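Local coordinates for protein 2-amino-4-hydroxy-6-hydroxymethyldihydropteridine pyrophosphokinase (Haemophilus influenzae, PDB 1CBK) that probably catalyses transfer of pyrophosphate from ATP to 6-hydroxymethyl-7,8-dihydropterin, a step in folate biosynthesis, at residues K69-D72 with E73-I77; R76-E80 with Q81-R85; L99-G102 with N103-I106; I105-E109 with R110-P114; Y116-H119 with N120-F123. All blocks are in the same frame, centred on the assembly; numbering follows the deposited sequence.

Interaction 1 of 5, residues K69-D72 with E73-I77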
# COMPACT_ATOMS: atom_id res chain seq x y z
N LYS A 69 -18.44 -9.53 11.96
CA LYS A 69 -19.33 -10.53 11.42
C LYS A 69 -19.33 -10.45 9.89
O LYS A 69 -19.41 -11.47 9.21
CB LYS A 69 -20.74 -10.39 11.98
CG LYS A 69 -20.80 -10.79 13.45
CD LYS A 69 -22.22 -11.03 13.90
CE LYS A 69 -22.32 -11.35 15.39
NZ LYS A 69 -23.74 -11.69 15.75
N LEU A 70 -19.22 -9.23 9.36
CA LEU A 70 -19.13 -9.04 7.92
C LEU A 70 -17.81 -9.71 7.45
O LEU A 70 -17.80 -10.38 6.42
CB LEU A 70 -19.13 -7.56 7.56
CG LEU A 70 -18.95 -7.21 6.07
CD1 LEU A 70 -20.07 -7.87 5.23
CD2 LEU A 70 -18.95 -5.67 5.90
N LEU A 71 -16.72 -9.52 8.20
CA LEU A 71 -15.43 -10.14 7.86
C LEU A 71 -15.58 -11.67 7.87
O LEU A 71 -15.10 -12.35 6.95
CB LEU A 71 -14.29 -9.73 8.84
CG LEU A 71 -12.91 -10.38 8.54
CD1 LEU A 71 -12.44 -9.98 7.15
CD2 LEU A 71 -11.85 -10.00 9.58
N ASP A 72 -16.19 -12.21 8.93
CA ASP A 72 -16.41 -13.66 9.04
C ASP A 72 -17.12 -14.19 7.80
O ASP A 72 -16.74 -15.23 7.27
CB ASP A 72 -17.29 -13.99 10.24
CG ASP A 72 -16.54 -13.96 11.54
OD1 ASP A 72 -15.30 -13.96 11.53
OD2 ASP A 72 -17.22 -13.95 12.59
N GLU A 73 -18.17 -13.49 7.39
CA GLU A 73 -18.95 -13.86 6.22
C GLU A 73 -18.16 -13.77 4.93
O GLU A 73 -18.28 -14.65 4.08
CB GLU A 73 -20.22 -13.01 6.11
CG GLU A 73 -21.30 -13.34 7.17
CD GLU A 73 -21.67 -14.83 7.19
OE1 GLU A 73 -22.32 -15.31 6.24
OE2 GLU A 73 -21.30 -15.53 8.15
N LEU A 74 -17.35 -12.73 4.76
CA LEU A 74 -16.56 -12.63 3.54
C LEU A 74 -15.52 -13.76 3.48
O LEU A 74 -15.23 -14.29 2.41
CB LEU A 74 -15.87 -11.28 3.42
CG LEU A 74 -16.81 -10.08 3.33
CD1 LEU A 74 -15.95 -8.81 3.25
CD2 LEU A 74 -17.74 -10.20 2.10
N GLN A 75 -14.94 -14.10 4.63
CA GLN A 75 -13.95 -15.17 4.69
C GLN A 75 -14.63 -16.52 4.41
O GLN A 75 -14.04 -17.39 3.77
CB GLN A 75 -13.22 -15.17 6.04
CG GLN A 75 -12.40 -13.89 6.25
CD GLN A 75 -11.62 -13.88 7.55
OE1 GLN A 75 -10.47 -13.44 7.59
NE2 GLN A 75 -12.23 -14.34 8.62
N ARG A 76 -15.87 -16.67 4.86
CA ARG A 76 -16.65 -17.89 4.62
C ARG A 76 -16.90 -18.03 3.13
O ARG A 76 -16.76 -19.12 2.57
CB ARG A 76 -17.96 -17.83 5.38
CG ARG A 76 -18.85 -19.05 5.22
CD ARG A 76 -20.05 -18.91 6.14
NE ARG A 76 -21.15 -19.79 5.75
CZ ARG A 76 -22.32 -19.37 5.28
NH1 ARG A 76 -22.55 -18.07 5.13
NH2 ARG A 76 -23.28 -20.24 4.96
N ILE A 77 -17.24 -16.92 2.47
CA ILE A 77 -17.48 -16.93 1.04
C ILE A 77 -16.20 -17.32 0.30
O ILE A 77 -16.25 -18.12 -0.63
CB ILE A 77 -18.02 -15.57 0.54
CG1 ILE A 77 -19.47 -15.39 0.99
CG2 ILE A 77 -17.90 -15.45 -1.00
CD1 ILE A 77 -20.00 -13.96 0.85
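The isobutyl group of L71 lies against the amide of Q75 one turn further along helix 67-80, with L71 CG 3.9 Å from Q75 CD. The two side chains run across each other at a slant, and L71 CD1 meets the amide near its OE1. In Q75 the CG sits beside the backbone N (chi1 -64°) and the chain is extended beyond it, which lays the methylene over the preceding turn and brings Q75 CG to 3.2 Å from L71 O. That oxygen also accepts the backbone N-H of Q75 at 2.9 Å from Q75 N, so the bonded carbonyl oxygen is covered by the CG methylene of the same residue.

The neighbouring pair is looser: L70 CD1 stands 4.4 Å from L74 CG, while L74 CG comes to 3.3 Å from L70 O. E73 CG rests 3.4 Å from K69 O; the bend beyond it, at chi2 -53°, turns the carboxylate toward R76. The extended R76 meets it in a salt bridge on the outer side of the helix, R76 NH1 to E73 OE1 at 3.0 Å, although the hydrogen bond within it is bent and weak. D72 turns away from the following turn, and its OD1 forms a salt bridge with R110 of the hairpin.

L70 and L74 face the sheet, L70 resting on I98 of strand 95-101 and L74 on L96 and I98; L74 also packs on I26 of helix 15-27, whereas L71 faces R110 and L111 of the hairpin 106-113.

Interaction 2 of 5, residues R76-E80 with Q81-R85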
# COMPACT_ATOMS: atom_id res chain seq x y z
N ARG A 76 -15.87 -16.67 4.86
CA ARG A 76 -16.65 -17.89 4.62
C ARG A 76 -16.90 -18.03 3.13
O ARG A 76 -16.76 -19.12 2.57
CB ARG A 76 -17.96 -17.83 5.38
CG ARG A 76 -18.85 -19.05 5.22
CD ARG A 76 -20.05 -18.91 6.14
NE ARG A 76 -21.15 -19.79 5.75
CZ ARG A 76 -22.32 -19.37 5.28
NH1 ARG A 76 -22.55 -18.07 5.13
NH2 ARG A 76 -23.28 -20.24 4.96
N ILE A 77 -17.24 -16.92 2.47
CA ILE A 77 -17.48 -16.93 1.04
C ILE A 77 -16.20 -17.32 0.30
O ILE A 77 -16.25 -18.12 -0.63
CB ILE A 77 -18.02 -15.57 0.54
CG1 ILE A 77 -19.47 -15.39 0.99
CG2 ILE A 77 -17.90 -15.45 -1.00
CD1 ILE A 77 -20.00 -13.96 0.85
N GLU A 78 -15.06 -16.75 0.69
CA GLU A 78 -13.78 -17.10 0.05
C GLU A 78 -13.48 -18.60 0.24
O GLU A 78 -13.07 -19.30 -0.70
CB GLU A 78 -12.63 -16.28 0.65
CG GLU A 78 -12.66 -14.78 0.37
CD GLU A 78 -11.50 -14.04 1.02
OE1 GLU A 78 -11.13 -14.36 2.16
OE2 GLU A 78 -10.97 -13.12 0.40
N ASN A 79 -13.74 -19.11 1.45
CA ASN A 79 -13.50 -20.53 1.75
C ASN A 79 -14.39 -21.48 0.96
O ASN A 79 -13.92 -22.44 0.34
CB ASN A 79 -13.64 -20.78 3.25
CG ASN A 79 -12.46 -20.23 4.05
OD1 ASN A 79 -11.32 -20.29 3.60
ND2 ASN A 79 -12.74 -19.71 5.25
N GLU A 80 -15.68 -21.17 0.92
CA GLU A 80 -16.65 -22.00 0.20
C GLU A 80 -16.48 -21.88 -1.32
O GLU A 80 -16.94 -22.74 -2.08
CB GLU A 80 -18.07 -21.68 0.67
CG GLU A 80 -18.26 -21.89 2.19
CD GLU A 80 -19.71 -21.83 2.65
OE1 GLU A 80 -20.55 -21.30 1.91
OE2 GLU A 80 -20.01 -22.30 3.77
N GLN A 81 -15.79 -20.83 -1.76
CA GLN A 81 -15.53 -20.63 -3.18
C GLN A 81 -14.16 -21.25 -3.52
O GLN A 81 -13.65 -21.11 -4.63
CB GLN A 81 -15.60 -19.13 -3.56
CG GLN A 81 -15.77 -18.93 -5.06
CD GLN A 81 -16.17 -17.53 -5.46
OE1 GLN A 81 -15.56 -16.94 -6.36
NE2 GLN A 81 -17.22 -17.02 -4.85
N GLY A 82 -13.58 -21.94 -2.55
CA GLY A 82 -12.29 -22.58 -2.75
C GLY A 82 -11.11 -21.66 -3.04
O GLY A 82 -10.27 -21.98 -3.88
N ARG A 83 -10.99 -20.55 -2.30
CA ARG A 83 -9.88 -19.60 -2.52
C ARG A 83 -8.49 -20.22 -2.46
O ARG A 83 -8.11 -20.81 -1.46
CB ARG A 83 -9.96 -18.40 -1.55
CG ARG A 83 -8.76 -17.45 -1.65
CD ARG A 83 -8.86 -16.26 -0.68
NE ARG A 83 -7.77 -15.30 -0.86
CZ ARG A 83 -6.57 -15.41 -0.30
NH1 ARG A 83 -6.29 -16.42 0.52
NH2 ARG A 83 -5.63 -14.50 -0.53
N VAL A 84 -7.72 -19.99 -3.51
CA VAL A 84 -6.36 -20.49 -3.62
C VAL A 84 -5.42 -19.30 -3.95
O VAL A 84 -5.74 -18.48 -4.83
CB VAL A 84 -6.26 -21.53 -4.78
CG1 VAL A 84 -4.82 -21.72 -5.23
CG2 VAL A 84 -6.88 -22.85 -4.36
N ARG A 85 -4.27 -19.23 -3.27
CA ARG A 85 -3.26 -18.20 -3.52
C ARG A 85 -1.96 -18.97 -3.78
O ARG A 85 -1.51 -19.71 -2.90
CB ARG A 85 -3.06 -17.32 -2.29
CG ARG A 85 -2.27 -16.03 -2.55
CD ARG A 85 -1.79 -15.40 -1.26
NE ARG A 85 -0.50 -15.97 -0.87
CZ ARG A 85 -0.06 -16.06 0.38
NH1 ARG A 85 -0.83 -15.64 1.38
NH2 ARG A 85 1.13 -16.58 0.64
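A Schellman motif ends helix 67-80 here, with G82 as its C-prime residue. Its outer bond runs from R83 N to E78 O at 2.9 Å, and its inner one from G82 N to N79 O at 3.0 Å. G82 carries the positive phi (63°) that turns the chain out of the helix, a conformation glycine adopts readily. Before it, Q81 N makes just weak bonds, to I77 O and E78 O, where the regular helical pattern gives out.

The reversal sets R83 beside E78, so that the two side chains run alongside each other in the same direction. The methylenes of R83 do the touching: R83 CD lies 3.8 Å from the carboxylate carbon E78 CD, and R83 CB 3.3 Å from the backbone oxygen E78 O. With R83 CG opposite its backbone N (chi1 174°), the chain reaches out fully extended from CG to NE. The carboxylate and guanidinium planes are 30° apart, but E78 OE2, 4.1 Å from R83 NE, is displaced from the plane of the guanidinium, and no N-H is aimed at it; the pair is one of opposite charges alone. Their directed partners are others: E78 OE2 accepts L96 N, and R83 NH2 forms a salt bridge with D95, a residue of the pterin pocket. One turn back on the helix surface, R76 NE and E80 OE2 form a long, weak ion pair.

The 6-to-1 and 5-to-2 bonds about a glycine of positive phi are the hallmark of the Schellman C-cap, here leading into the loop that carries the pocket residues W89 and R92.

Interaction 3 of 5, residues L99-G102 with N103-I106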
# COMPACT_ATOMS: atom_id res chain seq x y z
N LEU A 99 -13.29 -2.18 2.35
CA LEU A 99 -12.60 -0.90 2.16
C LEU A 99 -13.09 0.12 3.16
O LEU A 99 -12.30 0.82 3.79
CB LEU A 99 -12.87 -0.35 0.77
CG LEU A 99 -12.40 -1.05 -0.50
CD1 LEU A 99 -12.94 -0.28 -1.72
CD2 LEU A 99 -10.87 -1.09 -0.52
N LEU A 100 -14.41 0.19 3.31
CA LEU A 100 -15.07 1.16 4.18
C LEU A 100 -16.27 0.55 4.87
O LEU A 100 -16.98 -0.27 4.27
CB LEU A 100 -15.54 2.36 3.35
CG LEU A 100 -14.45 3.10 2.57
CD1 LEU A 100 -15.08 4.00 1.51
CD2 LEU A 100 -13.53 3.90 3.54
N TYR A 101 -16.49 0.95 6.11
CA TYR A 101 -17.60 0.48 6.92
C TYR A 101 -18.18 1.75 7.50
O TYR A 101 -17.76 2.21 8.57
CB TYR A 101 -17.12 -0.46 8.03
CG TYR A 101 -18.26 -1.07 8.84
CD1 TYR A 101 -18.85 -2.27 8.44
CD2 TYR A 101 -18.76 -0.44 9.98
CE1 TYR A 101 -19.92 -2.83 9.15
CE2 TYR A 101 -19.83 -0.98 10.69
CZ TYR A 101 -20.40 -2.17 10.28
OH TYR A 101 -21.48 -2.67 10.96
N GLY A 102 -19.14 2.33 6.78
CA GLY A 102 -19.74 3.58 7.19
C GLY A 102 -18.59 4.57 7.18
O GLY A 102 -17.72 4.54 6.30
N ASN A 103 -18.53 5.37 8.22
CA ASN A 103 -17.49 6.36 8.38
C ASN A 103 -16.61 5.93 9.51
O ASN A 103 -15.88 6.73 10.06
CB ASN A 103 -18.11 7.69 8.76
CG ASN A 103 -18.05 8.67 7.65
OD1 ASN A 103 -16.96 9.06 7.20
ND2 ASN A 103 -19.23 9.08 7.16
N GLU A 104 -16.70 4.66 9.88
CA GLU A 104 -15.91 4.18 10.99
C GLU A 104 -14.46 3.90 10.68
O GLU A 104 -14.08 3.59 9.55
CB GLU A 104 -16.56 2.96 11.61
CG GLU A 104 -17.98 3.28 12.07
CD GLU A 104 -18.71 2.10 12.68
OE1 GLU A 104 -18.05 1.21 13.28
OE2 GLU A 104 -19.96 2.08 12.56
N ILE A 105 -13.65 4.03 11.72
CA ILE A 105 -12.23 3.77 11.65
C ILE A 105 -12.04 2.61 12.62
O ILE A 105 -12.26 2.76 13.81
CB ILE A 105 -11.40 5.01 12.05
CG1 ILE A 105 -11.65 6.12 11.02
CG2 ILE A 105 -9.91 4.68 12.09
CD1 ILE A 105 -10.78 7.32 11.21
N ILE A 106 -11.67 1.45 12.08
CA ILE A 106 -11.48 0.24 12.87
C ILE A 106 -10.10 -0.29 12.58
O ILE A 106 -9.78 -0.64 11.46
CB ILE A 106 -12.55 -0.82 12.50
CG1 ILE A 106 -13.94 -0.21 12.64
CG2 ILE A 106 -12.44 -2.04 13.40
CD1 ILE A 106 -15.01 -1.08 12.16
O HOH W 1 -14.98 3.26 7.07
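E104 lays its carboxylate along the edge of the Y101 ring, with E104 OE2 3.6 Å from Y101 CE2. The carboxyl carbon lies in the ring plane, with E104 CD 3.7 Å from Y101 CD2, and the two flat groups are turned 80° against each other. The side chains point the same way, E104 being extended beyond CG. Further along, I106 brings CD1 within 4.4 Å of Y101 CD2, a lighter apolar touch from an oblique direction.

A type II' beta turn from Y101 to E104 sets up this approach. It is closed by E104 N bonding to Y101 O at 3.0 Å, and E104 CB also lies 3.4 Å from that oxygen. G102, the first of the two central residues, has a positive phi (63°). On the backbone side a water accepts the N-H of Y101, with 2.9 Å between Y101 N and the water; E104 O, 2.7 Å from the same water, and G102 O compete with other acceptors for its protons.

Further out, the tyrosine hydroxyl is hydrogen-bonded to L65 O and the ring leans on I2 and P67, contacts that would limit its movement. The strand leading into the turn is held on strand 2-10 by backbone bonds, with G102 joined to T3, and a classic beta bulge places L99 and L100 both opposite Y5.

Since the hydrogens at an aromatic edge bear partial positive charge, the carboxylate at the rim of the tyrosine is probably mildly favoured electrostatically, while the directed bond of the phenol is spent on L65.

Interaction 4 of 5, residues I105-E109 with R110-P114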
# COMPACT_ATOMS: atom_id res chain seq x y z
N ILE A 105 -13.65 4.03 11.72
CA ILE A 105 -12.23 3.77 11.65
C ILE A 105 -12.04 2.61 12.62
O ILE A 105 -12.26 2.76 13.81
CB ILE A 105 -11.40 5.01 12.05
CG1 ILE A 105 -11.65 6.12 11.02
CG2 ILE A 105 -9.91 4.68 12.09
CD1 ILE A 105 -10.78 7.32 11.21
N ILE A 106 -11.67 1.45 12.08
CA ILE A 106 -11.48 0.24 12.87
C ILE A 106 -10.10 -0.29 12.58
O ILE A 106 -9.78 -0.64 11.46
CB ILE A 106 -12.55 -0.82 12.50
CG1 ILE A 106 -13.94 -0.21 12.64
CG2 ILE A 106 -12.44 -2.04 13.40
CD1 ILE A 106 -15.01 -1.08 12.16
N GLN A 107 -9.26 -0.31 13.59
CA GLN A 107 -7.90 -0.79 13.41
C GLN A 107 -7.65 -1.68 14.62
O GLN A 107 -7.40 -1.17 15.72
CB GLN A 107 -6.92 0.40 13.33
CG GLN A 107 -7.32 1.55 12.37
CD GLN A 107 -7.11 1.27 10.88
OE1 GLN A 107 -6.36 0.36 10.50
NE2 GLN A 107 -7.74 2.08 10.02
N ASN A 108 -7.83 -2.99 14.44
CA ASN A 108 -7.65 -3.99 15.50
C ASN A 108 -6.91 -5.23 15.01
O ASN A 108 -6.32 -5.20 13.93
CB ASN A 108 -8.98 -4.36 16.19
CG ASN A 108 -10.06 -4.89 15.24
OD1 ASN A 108 -11.20 -4.44 15.29
ND2 ASN A 108 -9.72 -5.88 14.42
N GLU A 109 -6.98 -6.32 15.76
CA GLU A 109 -6.28 -7.57 15.40
C GLU A 109 -6.66 -8.19 14.06
O GLU A 109 -5.81 -8.78 13.39
CB GLU A 109 -6.48 -8.61 16.50
CG GLU A 109 -5.34 -8.71 17.50
CD GLU A 109 -4.34 -9.78 17.12
OE1 GLU A 109 -4.67 -10.99 17.31
OE2 GLU A 109 -3.24 -9.44 16.63
N ARG A 110 -7.94 -8.08 13.71
CA ARG A 110 -8.47 -8.65 12.47
C ARG A 110 -8.84 -7.64 11.38
O ARG A 110 -8.92 -8.00 10.21
CB ARG A 110 -9.70 -9.50 12.78
CG ARG A 110 -9.47 -10.63 13.79
CD ARG A 110 -10.74 -11.48 13.99
NE ARG A 110 -11.11 -12.15 12.74
CZ ARG A 110 -12.36 -12.48 12.40
NH1 ARG A 110 -13.38 -12.21 13.21
NH2 ARG A 110 -12.58 -13.08 11.23
N LEU A 111 -9.05 -6.37 11.75
CA LEU A 111 -9.44 -5.36 10.76
C LEU A 111 -8.55 -4.13 10.67
O LEU A 111 -8.03 -3.67 11.67
CB LEU A 111 -10.87 -4.89 11.04
CG LEU A 111 -11.99 -5.90 10.80
CD1 LEU A 111 -13.26 -5.38 11.39
CD2 LEU A 111 -12.15 -6.15 9.30
N THR A 112 -8.49 -3.57 9.47
CA THR A 112 -7.72 -2.37 9.15
C THR A 112 -8.65 -1.61 8.22
O THR A 112 -8.61 -1.79 7.00
CB THR A 112 -6.43 -2.73 8.34
OG1 THR A 112 -5.67 -3.73 9.03
CG2 THR A 112 -5.56 -1.50 8.11
N ILE A 113 -9.53 -0.80 8.80
CA ILE A 113 -10.51 -0.01 8.04
C ILE A 113 -10.42 1.46 8.45
O ILE A 113 -10.58 1.80 9.62
CB ILE A 113 -11.96 -0.51 8.29
CG1 ILE A 113 -12.10 -2.01 7.99
CG2 ILE A 113 -12.93 0.30 7.43
CD1 ILE A 113 -13.47 -2.58 8.30
N PRO A 114 -10.01 2.34 7.53
CA PRO A 114 -9.59 2.12 6.14
C PRO A 114 -8.19 1.47 6.07
O PRO A 114 -7.48 1.40 7.07
CB PRO A 114 -9.50 3.54 5.58
CG PRO A 114 -10.42 4.33 6.45
CD PRO A 114 -10.20 3.78 7.80
O HOH W 2 -5.26 -5.63 11.00
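I106 and I113 form the packed heart of this hairpin, an antiparallel hydrogen-bonded pair whose side chains share a face, with CB atoms 4.3 Å apart. Their two bonds are short, I113 N to I106 O being 2.7 Å and nearly straight (171° at the hydrogen). L111 lies alongside I106 on the same face, its CD1 4.0 Å from I106 CG2, and both pack against P67, while L111 and I113, both buried, rest on I98.

The opposite face, with Q107 and T112 as a non-hydrogen-bonded pair, is partly exposed. Q107 is bent at its second torsion (-76°), folding the amide back over the partner strand: Q107 NE2 donates to a lone pair of P114 O, in plane, at 3.0 Å, and Q107 OE1 touches T112 CG2. The second subunit meets this side, its R88 and W89 giving OE1 weak hydrogen bonds and R88 a further bond to N108 O. A water bridges N108 O and T112 OG1.

N108 N bonds to L111 O (2.9 Å), leaving E109 and R110 exposed at the tip. This is a short antiparallel beta hairpin, its two-residue strands joined by residues 108-111, with a cis peptide bond before P114.

Interaction 5 of 5, residues Y116-H119 with N120-F123. With ROI (7,8-dihydro-7,7-dimethyl-6-hydroxypterin), chain D.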
# COMPACT_ATOMS: atom_id res chain seq x y z
N TYR A 116 -5.21 2.35 4.05
CA TYR A 116 -4.76 3.42 3.18
C TYR A 116 -3.95 3.09 1.98
O TYR A 116 -4.01 3.82 1.01
CB TYR A 116 -4.16 4.56 4.00
CG TYR A 116 -5.14 5.10 5.04
CD1 TYR A 116 -6.05 6.10 4.72
CD2 TYR A 116 -5.16 4.59 6.34
CE1 TYR A 116 -6.96 6.59 5.69
CE2 TYR A 116 -6.06 5.08 7.32
CZ TYR A 116 -6.94 6.08 6.99
OH TYR A 116 -7.77 6.61 7.96
N ASP A 117 -3.24 1.97 1.99
CA ASP A 117 -2.45 1.58 0.81
C ASP A 117 -3.38 1.31 -0.37
O ASP A 117 -2.99 1.49 -1.53
CB ASP A 117 -1.61 0.34 1.07
CG ASP A 117 -0.35 0.65 1.83
OD1 ASP A 117 0.28 1.70 1.55
OD2 ASP A 117 0.01 -0.18 2.69
N MET A 118 -4.62 0.94 -0.07
CA MET A 118 -5.60 0.63 -1.09
C MET A 118 -6.11 1.87 -1.80
O MET A 118 -6.50 1.81 -2.97
CB MET A 118 -6.69 -0.27 -0.54
CG MET A 118 -6.08 -1.61 -0.11
SD MET A 118 -7.20 -2.97 0.16
CE MET A 118 -7.56 -3.38 -1.45
N HIS A 119 -5.92 3.03 -1.17
CA HIS A 119 -6.32 4.29 -1.80
C HIS A 119 -5.28 4.72 -2.83
O HIS A 119 -5.53 5.65 -3.61
CB HIS A 119 -6.54 5.36 -0.74
CG HIS A 119 -7.53 4.96 0.31
ND1 HIS A 119 -7.73 5.71 1.45
CD2 HIS A 119 -8.37 3.89 0.40
CE1 HIS A 119 -8.65 5.12 2.20
NE2 HIS A 119 -9.05 4.02 1.59
N ASN A 120 -4.13 4.04 -2.85
CA ASN A 120 -3.07 4.30 -3.83
C ASN A 120 -3.14 3.29 -4.97
O ASN A 120 -2.27 3.26 -5.84
CB ASN A 120 -1.69 4.22 -3.17
CG ASN A 120 -1.42 5.42 -2.26
OD1 ASN A 120 -2.00 6.48 -2.45
ND2 ASN A 120 -0.54 5.24 -1.26
N ARG A 121 -4.19 2.47 -4.96
CA ARG A 121 -4.37 1.45 -5.99
C ARG A 121 -5.40 1.88 -7.02
O ARG A 121 -6.56 2.08 -6.68
CB ARG A 121 -4.80 0.13 -5.34
CG ARG A 121 -3.70 -0.51 -4.53
CD ARG A 121 -4.17 -1.78 -3.83
NE ARG A 121 -3.12 -2.36 -3.01
CZ ARG A 121 -3.13 -3.59 -2.52
NH1 ARG A 121 -4.15 -4.40 -2.78
NH2 ARG A 121 -2.13 -4.02 -1.77
N GLU A 122 -4.99 1.94 -8.28
CA GLU A 122 -5.88 2.34 -9.35
C GLU A 122 -7.11 1.44 -9.49
O GLU A 122 -8.19 1.91 -9.85
CB GLU A 122 -5.13 2.35 -10.68
CG GLU A 122 -4.62 0.96 -11.12
CD GLU A 122 -3.90 0.99 -12.46
OE1 GLU A 122 -3.87 2.06 -13.12
OE2 GLU A 122 -3.37 -0.06 -12.87
N PHE A 123 -6.92 0.14 -9.25
CA PHE A 123 -7.99 -0.84 -9.39
C PHE A 123 -8.96 -0.87 -8.22
O PHE A 123 -9.84 -1.73 -8.15
CB PHE A 123 -7.41 -2.23 -9.68
CG PHE A 123 -6.31 -2.63 -8.76
CD1 PHE A 123 -6.58 -3.26 -7.55
CD2 PHE A 123 -4.98 -2.42 -9.12
CE1 PHE A 123 -5.56 -3.67 -6.71
CE2 PHE A 123 -3.94 -2.82 -8.28
CZ PHE A 123 -4.23 -3.45 -7.08
N1 ROI D . -2.97 -6.54 -8.69
C2 ROI D . -4.14 -6.13 -9.30
N2 ROI D . -4.03 -5.49 -10.50
N3 ROI D . -5.37 -6.33 -8.77
C4 ROI D . -5.54 -6.94 -7.58
O4 ROI D . -6.66 -7.17 -7.10
C4A ROI D . -4.37 -7.36 -6.85
N5 ROI D . -4.49 -7.93 -5.69
C6 ROI D . -3.41 -8.36 -4.93
C7 ROI D . -1.98 -7.99 -5.40
C16 ROI D . -1.44 -6.73 -4.61
C15 ROI D . -1.04 -9.19 -5.27
N8 ROI D . -1.94 -7.54 -6.83
C8A ROI D . -3.07 -7.12 -7.50
O9 ROI D . -3.71 -9.02 -3.89
O HOH W 3 0.67 2.72 -1.00
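Backbone bonds join M118 to R121 and D117 to N120: R121 N reaches M118 O and N120 N reaches D117 O, each at 3.1 Å. They wind residues 117-121 into successive tight turns.

Van der Waals contact is made by M118, whose chain runs across that of R121. M118 CG lies over the rim of one face of the guanidinium, and M118 CE lies 3.8 Å from R121 NH1. R121 is extended from CG to NE, which carries its flat end out to the bound 7,8-dihydro-7,7-dimethyl-6-hydroxypterin; methyl C16 of the ligand sits over the opposite face, 4.0 Å from R121 NH2.

R121 is at the N-cap position of helix 122-131, and with F123 it belongs to the pterin pocket. With CG between the backbone N and the carbonyl carbon (chi1 49°), the F123 ring has R121 CB near the rim of one face and the pterin over the other, with ligand N3 above the ring centre and 3.4 Å from F123 CE1.

Polar links are partly through solvent: N120 ND2 donates to a water 2.8 Å away that also lies near D117 OD1. Across the subunit interface D117 OD1 forms a salt bridge with R121 of the second subunit, and R121 reciprocates with D117 of that subunit.

How the interactions relate
From the N terminus, interactions 1 and 2 follow one another on helix 67-80, sharing R76 and I77, and the second ends the helix. After the loop, interaction 3 turns the chain at the end of strand 95-101 and runs, through I105 and I106, into interaction 4, whose hairpin is closed by N108 and L111, with E109 and R110 at the tip. Interaction 5 then leads into helix 122-131. All five are local; 1 overlaps 2 and 3 overlaps 4, and none encloses or crosses another. Across the fold, the hairpin reaches helix 67-80 through R110 and L111, I113 packs on strand 95-101, L70 touches Y101, P114 touches H119, and L99 meets M118. Interactions 4 and 5 also face the second subunit.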